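Local structure of YesW protein (Bacillus subtilis, 2ZUX) at residues A[122-134]-A[151-165]. The protein cleaves the rhamnogalacturonan backbone of plant cell-wall pectin as a secreted endolyase of polysaccharide lyase family 11 that needs calcium or manganese. Numbering follows the deposited sequence.
Sequences VDGDGQYELILKW and VLIDAYKLDGTKLWR. With CA (calcium ion), chain H.
Leu130 and Leu132 form antiparallel hydrogen-bonded pairs with Tyr156 and Asp154 in a sheet of the beta-propeller domain. Strand 152-156 lies between 129-136 and 162-167, and 162-167 is an outermost strand of the sheet. Leu130 N bonds Tyr156 O at 2.9 Å. A separate bond joins Trp134 N to Leu152 O at 2.8 Å.

On one face, Ile131 and Ile153 meet through their CG2 methyls, 3.6 Å apart. With CG1 anti to the carbonyl carbon (chi1 -53°), Ile131 swings CD1 across to Ala155 CB. The same CD1 approaches Trp164 CZ2. Strand 193-198 of the next sheet covers Ile153 and Trp164.

On the other face, Asp154 is the buried polar hub. Arg165 grips it side-on with NE and NH2, one to each oxygen. Each oxygen uses its syn lone pair and lies in the guanidinium plane. Arg165 NH2 also bonds Asp97 O. Trp134 NE1 comes from above the carboxylate plane to Asp154 OD2, at 2.9 Å. Tyr156 OH adds a weak bond to OD2 and also bonds Asp97 N. An asparagine at Asp154 would probably leave the Arg165 charge without its mate and weaken the hold on the Trp134 indole.

At the loop end, Asp123, Asp125, Glu129 and the Gln127 carbonyl bind calcium, as does Asp121. The Asp-x-Asp-x-Asp-Gly loop is EF-hand-like, but it leads into a strand, not a helix. Leu158 sits against Gln127 and the Tyr128 carbonyl. Water 2 joins the Leu158 amide to Tyr128 O and Glu129 OE2. Lys157 runs alongside Glu129 and bends at its last torsion (chi4 -68°). This turns NZ to Asp123 OD2 in a short salt bridge of 2.5 Å, while Asp123 OD1 holds the calcium at 2.3 Å.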
loop_
_atom_site.group_PDB
_atom_site.type_symbol
_atom_site.label_atom_id
_atom_site.label_comp_id
_atom_site.label_asym_id
_atom_site.label_seq_id
_atom_site.Cartn_x
_atom_site.Cartn_y
_atom_site.Cartn_z
ATOM N N VAL A 122 -15.605 -4.625 -2.051
ATOM C CA VAL A 122 -16.533 -3.902 -2.919
ATOM C C VAL A 122 -17.998 -4.283 -2.711
ATOM O O VAL A 122 -18.894 -3.535 -3.120
ATOM C CB VAL A 122 -16.164 -4.015 -4.411
ATOM C CG1 VAL A 122 -14.711 -3.576 -4.635
ATOM C CG2 VAL A 122 -16.414 -5.428 -4.941
ATOM N N ASP A 123 -18.240 -5.431 -2.086
ATOM C CA ASP A 123 -19.610 -5.915 -1.887
ATOM C C ASP A 123 -20.015 -6.011 -0.417
ATOM O O ASP A 123 -21.164 -6.335 -0.107
ATOM C CB ASP A 123 -19.876 -7.229 -2.647
ATOM C CG ASP A 123 -18.893 -8.338 -2.309
ATOM O OD1 ASP A 123 -17.908 -8.115 -1.571
ATOM O OD2 ASP A 123 -19.095 -9.462 -2.814
ATOM N N GLY A 124 -19.082 -5.717 0.484
ATOM C CA GLY A 124 -19.402 -5.555 1.902
ATOM C C GLY A 124 -19.550 -6.827 2.719
ATOM O O GLY A 124 -20.181 -6.804 3.781
ATOM N N ASP A 125 -18.958 -7.924 2.255
ATOM C CA ASP A 125 -19.061 -9.195 2.982
ATOM C C ASP A 125 -17.889 -9.444 3.935
ATOM O O ASP A 125 -17.821 -10.483 4.596
ATOM C CB ASP A 125 -19.220 -10.369 2.012
ATOM C CG ASP A 125 -17.975 -10.620 1.176
ATOM O OD1 ASP A 125 -17.108 -9.719 1.061
ATOM O OD2 ASP A 125 -17.848 -11.733 0.627
ATOM N N GLY A 126 -16.961 -8.495 4.001
ATOM C CA GLY A 126 -15.827 -8.629 4.901
ATOM C C GLY A 126 -14.633 -9.398 4.358
ATOM O O GLY A 126 -13.685 -9.658 5.110
ATOM N N GLN A 127 -14.670 -9.752 3.070
ATOM C CA GLN A 127 -13.529 -10.356 2.372
ATOM C C GLN A 127 -13.067 -9.401 1.275
ATOM O O GLN A 127 -13.882 -8.901 0.501
ATOM C CB GLN A 127 -13.914 -11.710 1.765
ATOM C CG GLN A 127 -12.816 -12.346 0.920
ATOM C CD GLN A 127 -13.241 -13.650 0.298
ATOM O OE1 GLN A 127 -13.309 -14.675 0.975
ATOM N NE2 GLN A 127 -13.509 -13.629 -1.004
ATOM N N TYR A 128 -11.766 -9.154 1.202
ATOM C CA TYR A 128 -11.231 -8.238 0.202
ATOM C C TYR A 128 -11.300 -8.770 -1.218
ATOM O O TYR A 128 -11.082 -9.961 -1.460
ATOM C CB TYR A 128 -9.778 -7.887 0.516
ATOM C CG TYR A 128 -9.616 -7.030 1.743
ATOM C CD1 TYR A 128 -10.123 -5.733 1.778
ATOM C CD2 TYR A 128 -8.947 -7.508 2.863
ATOM C CE1 TYR A 128 -9.986 -4.941 2.895
ATOM C CE2 TYR A 128 -8.798 -6.722 3.987
ATOM C CZ TYR A 128 -9.322 -5.444 4.005
ATOM O OH TYR A 128 -9.176 -4.656 5.122
ATOM N N GLU A 129 -11.587 -7.856 -2.141
ATOM C CA GLU A 129 -11.368 -8.041 -3.564
ATOM C C GLU A 129 -10.012 -7.432 -3.921
ATOM O O GLU A 129 -9.520 -6.531 -3.232
ATOM C CB GLU A 129 -12.459 -7.337 -4.376
ATOM C CG GLU A 129 -13.785 -8.084 -4.489
ATOM C CD GLU A 129 -14.487 -8.284 -3.160
ATOM O OE1 GLU A 129 -14.838 -7.287 -2.487
ATOM O OE2 GLU A 129 -14.717 -9.457 -2.791
ATOM N N LEU A 130 -9.417 -7.928 -5.000
ATOM C CA LEU A 130 -8.186 -7.373 -5.545
ATOM C C LEU A 130 -8.499 -6.440 -6.706
ATOM O O LEU A 130 -9.233 -6.812 -7.624
ATOM C CB LEU A 130 -7.276 -8.502 -6.018
ATOM C CG LEU A 130 -6.525 -9.213 -4.893
ATOM C CD1 LEU A 130 -6.110 -10.620 -5.308
ATOM C CD2 LEU A 130 -5.325 -8.381 -4.424
ATOM N N ILE A 131 -7.946 -5.229 -6.647
ATOM C CA ILE A 131 -8.051 -4.265 -7.736
ATOM C C ILE A 131 -6.671 -4.221 -8.385
ATOM O O ILE A 131 -5.695 -3.806 -7.744
ATOM C CB ILE A 131 -8.482 -2.860 -7.225
ATOM C CG1 ILE A 131 -9.767 -2.933 -6.378
ATOM C CG2 ILE A 131 -8.632 -1.869 -8.386
ATOM C CD1 ILE A 131 -10.985 -3.523 -7.080
ATOM N N LEU A 132 -6.589 -4.666 -9.638
ATOM C CA LEU A 132 -5.321 -4.873 -10.317
ATOM C C LEU A 132 -5.098 -3.938 -11.488
ATOM O O LEU A 132 -5.977 -3.780 -12.341
ATOM C CB LEU A 132 -5.258 -6.313 -10.831
ATOM C CG LEU A 132 -4.020 -6.725 -11.636
ATOM C CD1 LEU A 132 -2.798 -6.772 -10.732
ATOM C CD2 LEU A 132 -4.253 -8.069 -12.305
ATOM N N LYS A 133 -3.911 -3.336 -11.528
ATOM C CA LYS A 133 -3.498 -2.529 -12.670
ATOM C C LYS A 133 -2.680 -3.399 -13.613
ATOM O O LYS A 133 -1.738 -4.071 -13.185
ATOM C CB LYS A 133 -2.684 -1.317 -12.203
ATOM C CG LYS A 133 -2.225 -0.378 -13.331
ATOM C CD LYS A 133 -1.387 0.794 -12.798
ATOM C CE LYS A 133 0.003 0.330 -12.403
ATOM N NZ LYS A 133 0.812 1.411 -11.749
ATOM N N TRP A 134 -3.056 -3.379 -14.892
ATOM C CA TRP A 134 -2.279 -4.018 -15.950
ATOM C C TRP A 134 -1.315 -3.000 -16.552
ATOM O O TRP A 134 -1.657 -1.813 -16.704
ATOM C CB TRP A 134 -3.208 -4.537 -17.050
ATOM C CG TRP A 134 -4.038 -5.702 -16.624
ATOM C CD1 TRP A 134 -5.313 -5.677 -16.144
ATOM C CD2 TRP A 134 -3.634 -7.078 -16.638
ATOM N NE1 TRP A 134 -5.741 -6.965 -15.867
ATOM C CE2 TRP A 134 -4.722 -7.839 -16.148
ATOM C CE3 TRP A 134 -2.459 -7.742 -17.013
ATOM C CZ2 TRP A 134 -4.674 -9.241 -16.038
ATOM C CZ3 TRP A 134 -2.410 -9.131 -16.895
ATOM C CH2 TRP A 134 -3.510 -9.860 -16.407
ATOM N N VAL A 151 -3.955 1.715 -20.206
ATOM C CA VAL A 151 -3.891 1.215 -18.835
ATOM C C VAL A 151 -5.251 0.612 -18.499
ATOM O O VAL A 151 -6.291 1.243 -18.711
ATOM C CB VAL A 151 -3.557 2.349 -17.854
ATOM C CG1 VAL A 151 -3.474 1.838 -16.404
ATOM C CG2 VAL A 151 -2.262 3.029 -18.259
ATOM N N LEU A 152 -5.238 -0.625 -18.016
ATOM C CA LEU A 152 -6.461 -1.332 -17.655
ATOM C C LEU A 152 -6.451 -1.610 -16.166
ATOM O O LEU A 152 -5.406 -1.952 -15.611
ATOM C CB LEU A 152 -6.556 -2.650 -18.430
ATOM C CG LEU A 152 -6.293 -2.526 -19.939
ATOM C CD1 LEU A 152 -6.133 -3.872 -20.573
ATOM C CD2 LEU A 152 -7.405 -1.758 -20.620
ATOM N N ILE A 153 -7.613 -1.458 -15.535
ATOM C CA ILE A 153 -7.787 -1.732 -14.110
ATOM C C ILE A 153 -8.918 -2.736 -13.990
ATOM O O ILE A 153 -10.024 -2.490 -14.489
ATOM C CB ILE A 153 -8.207 -0.462 -13.308
ATOM C CG1 ILE A 153 -7.305 0.752 -13.605
ATOM C CG2 ILE A 153 -8.334 -0.791 -11.813
ATOM C CD1 ILE A 153 -5.884 0.603 -13.150
ATOM N N ASP A 154 -8.639 -3.862 -13.331
ATOM C CA ASP A 154 -9.643 -4.913 -13.127
ATOM C C ASP A 154 -9.974 -5.081 -11.654
ATOM O O ASP A 154 -9.154 -4.775 -10.791
ATOM C CB ASP A 154 -9.111 -6.273 -13.589
ATOM C CG ASP A 154 -8.962 -6.403 -15.090
ATOM O OD1 ASP A 154 -9.270 -5.469 -15.853
ATOM O OD2 ASP A 154 -8.525 -7.494 -15.516
ATOM N N ALA A 155 -11.155 -5.628 -11.377
ATOM C CA ALA A 155 -11.484 -6.117 -10.037
ATOM C C ALA A 155 -11.726 -7.611 -10.081
ATOM O O ALA A 155 -12.489 -8.087 -10.929
ATOM C CB ALA A 155 -12.701 -5.415 -9.487
ATOM N N TYR A 156 -11.092 -8.333 -9.158
ATOM C CA TYR A 156 -11.293 -9.780 -9.005
ATOM C C TYR A 156 -11.715 -10.135 -7.591
ATOM O O TYR A 156 -11.172 -9.611 -6.613
ATOM C CB TYR A 156 -10.004 -10.552 -9.313
ATOM C CG TYR A 156 -9.579 -10.451 -10.745
ATOM C CD1 TYR A 156 -10.031 -11.375 -11.686
ATOM C CD2 TYR A 156 -8.728 -9.427 -11.171
ATOM C CE1 TYR A 156 -9.661 -11.274 -13.015
ATOM C CE2 TYR A 156 -8.357 -9.320 -12.492
ATOM C CZ TYR A 156 -8.819 -10.253 -13.408
ATOM O OH TYR A 156 -8.451 -10.142 -14.730
ATOM N N LYS A 157 -12.679 -11.044 -7.484
ATOM C CA LYS A 157 -12.912 -11.735 -6.227
ATOM C C LYS A 157 -11.826 -12.785 -6.059
ATOM O O LYS A 157 -11.216 -13.217 -7.041
ATOM C CB LYS A 157 -14.288 -12.396 -6.221
ATOM C CG LYS A 157 -15.418 -11.401 -6.150
ATOM C CD LYS A 157 -16.768 -12.098 -6.069
ATOM C CE LYS A 157 -17.789 -11.198 -5.407
ATOM N NZ LYS A 157 -17.468 -10.983 -3.962
ATOM N N LEU A 158 -11.584 -13.208 -4.822
ATOM C CA LEU A 158 -10.547 -14.207 -4.570
ATOM C C LEU A 158 -10.861 -15.551 -5.237
ATOM O O LEU A 158 -9.951 -16.331 -5.520
ATOM C CB LEU A 158 -10.287 -14.376 -3.068
ATOM C CG LEU A 158 -9.892 -13.102 -2.310
ATOM C CD1 LEU A 158 -9.447 -13.479 -0.899
ATOM C CD2 LEU A 158 -8.802 -12.294 -3.031
ATOM N N ASP A 159 -12.134 -15.791 -5.554
ATOM C CA ASP A 159 -12.515 -17.034 -6.235
ATOM C C ASP A 159 -12.243 -16.993 -7.745
ATOM O O ASP A 159 -12.507 -17.965 -8.461
ATOM C CB ASP A 159 -13.967 -17.427 -5.917
ATOM C CG ASP A 159 -15.002 -16.545 -6.605
ATOM O OD1 ASP A 159 -14.641 -15.596 -7.329
ATOM O OD2 ASP A 159 -16.207 -16.819 -6.429
ATOM N N GLY A 160 -11.706 -15.873 -8.221
ATOM C CA GLY A 160 -11.363 -15.717 -9.629
ATOM C C GLY A 160 -12.396 -14.989 -10.468
ATOM O O GLY A 160 -12.148 -14.725 -11.641
ATOM N N THR A 161 -13.540 -14.654 -9.879
ATOM C CA THR A 161 -14.580 -13.921 -10.599
ATOM C C THR A 161 -14.057 -12.538 -10.974
ATOM O O THR A 161 -13.672 -11.753 -10.098
ATOM C CB THR A 161 -15.860 -13.740 -9.755
ATOM O OG1 THR A 161 -16.340 -15.017 -9.303
ATOM C CG2 THR A 161 -16.959 -13.052 -10.570
ATOM N N LYS A 162 -14.030 -12.253 -12.272
ATOM C CA LYS A 162 -13.695 -10.917 -12.755
ATOM C C LYS A 162 -14.946 -10.045 -12.720
ATOM O O LYS A 162 -15.915 -10.294 -13.446
ATOM C CB LYS A 162 -13.108 -10.985 -14.163
ATOM C CG LYS A 162 -12.709 -9.634 -14.733
ATOM C CD LYS A 162 -12.326 -9.784 -16.190
ATOM C CE LYS A 162 -12.471 -8.473 -16.928
ATOM N NZ LYS A 162 -12.396 -8.699 -18.394
ATOM N N LEU A 163 -14.933 -9.026 -11.871
ATOM C CA LEU A 163 -16.104 -8.171 -11.709
ATOM C C LEU A 163 -16.247 -7.137 -12.809
ATOM O O LEU A 163 -17.365 -6.843 -13.235
ATOM C CB LEU A 163 -16.106 -7.499 -10.337
ATOM C CG LEU A 163 -16.093 -8.459 -9.145
ATOM C CD1 LEU A 163 -16.066 -7.679 -7.852
ATOM C CD2 LEU A 163 -17.295 -9.410 -9.170
ATOM N N TRP A 164 -15.118 -6.584 -13.253
ATOM C CA TRP A 164 -15.101 -5.558 -14.286
ATOM C C TRP A 164 -13.697 -5.210 -14.720
ATOM O O TRP A 164 -12.718 -5.584 -14.064
ATOM C CB TRP A 164 -15.801 -4.280 -13.805
ATOM C CG TRP A 164 -15.411 -3.784 -12.433
ATOM C CD1 TRP A 164 -16.101 -3.980 -11.273
ATOM C CD2 TRP A 164 -14.268 -2.985 -12.084
ATOM N NE1 TRP A 164 -15.469 -3.359 -10.225
ATOM C CE2 TRP A 164 -14.344 -2.735 -10.693
ATOM C CE3 TRP A 164 -13.189 -2.457 -12.806
ATOM C CZ2 TRP A 164 -13.375 -1.992 -10.009
ATOM C CZ3 TRP A 164 -12.220 -1.719 -12.122
ATOM C CH2 TRP A 164 -12.331 -1.489 -10.738
ATOM N N ARG A 165 -13.637 -4.494 -15.838
ATOM C CA ARG A 165 -12.428 -3.856 -16.333
ATOM C C ARG A 165 -12.750 -2.419 -16.705
ATOM O O ARG A 165 -13.740 -2.156 -17.402
ATOM C CB ARG A 165 -11.881 -4.592 -17.564
ATOM C CG ARG A 165 -10.770 -3.840 -18.330
ATOM C CD ARG A 165 -10.043 -4.742 -19.318
ATOM N NE ARG A 165 -9.467 -5.877 -18.603
ATOM C CZ ARG A 165 -9.134 -7.044 -19.146
ATOM N NH1 ARG A 165 -9.273 -7.259 -20.454
ATOM N NH2 ARG A 165 -8.641 -8.000 -18.373
HETATM CA CA CA H . -15.875 -8.800 -0.716
HETATM O O HOH W 1 -16.020 -11.155 -1.061
HETATM O O HOH W 2 -12.916 -11.455 -2.840
HETATM O O HOH W 3 -14.367 -15.048 -3.531
#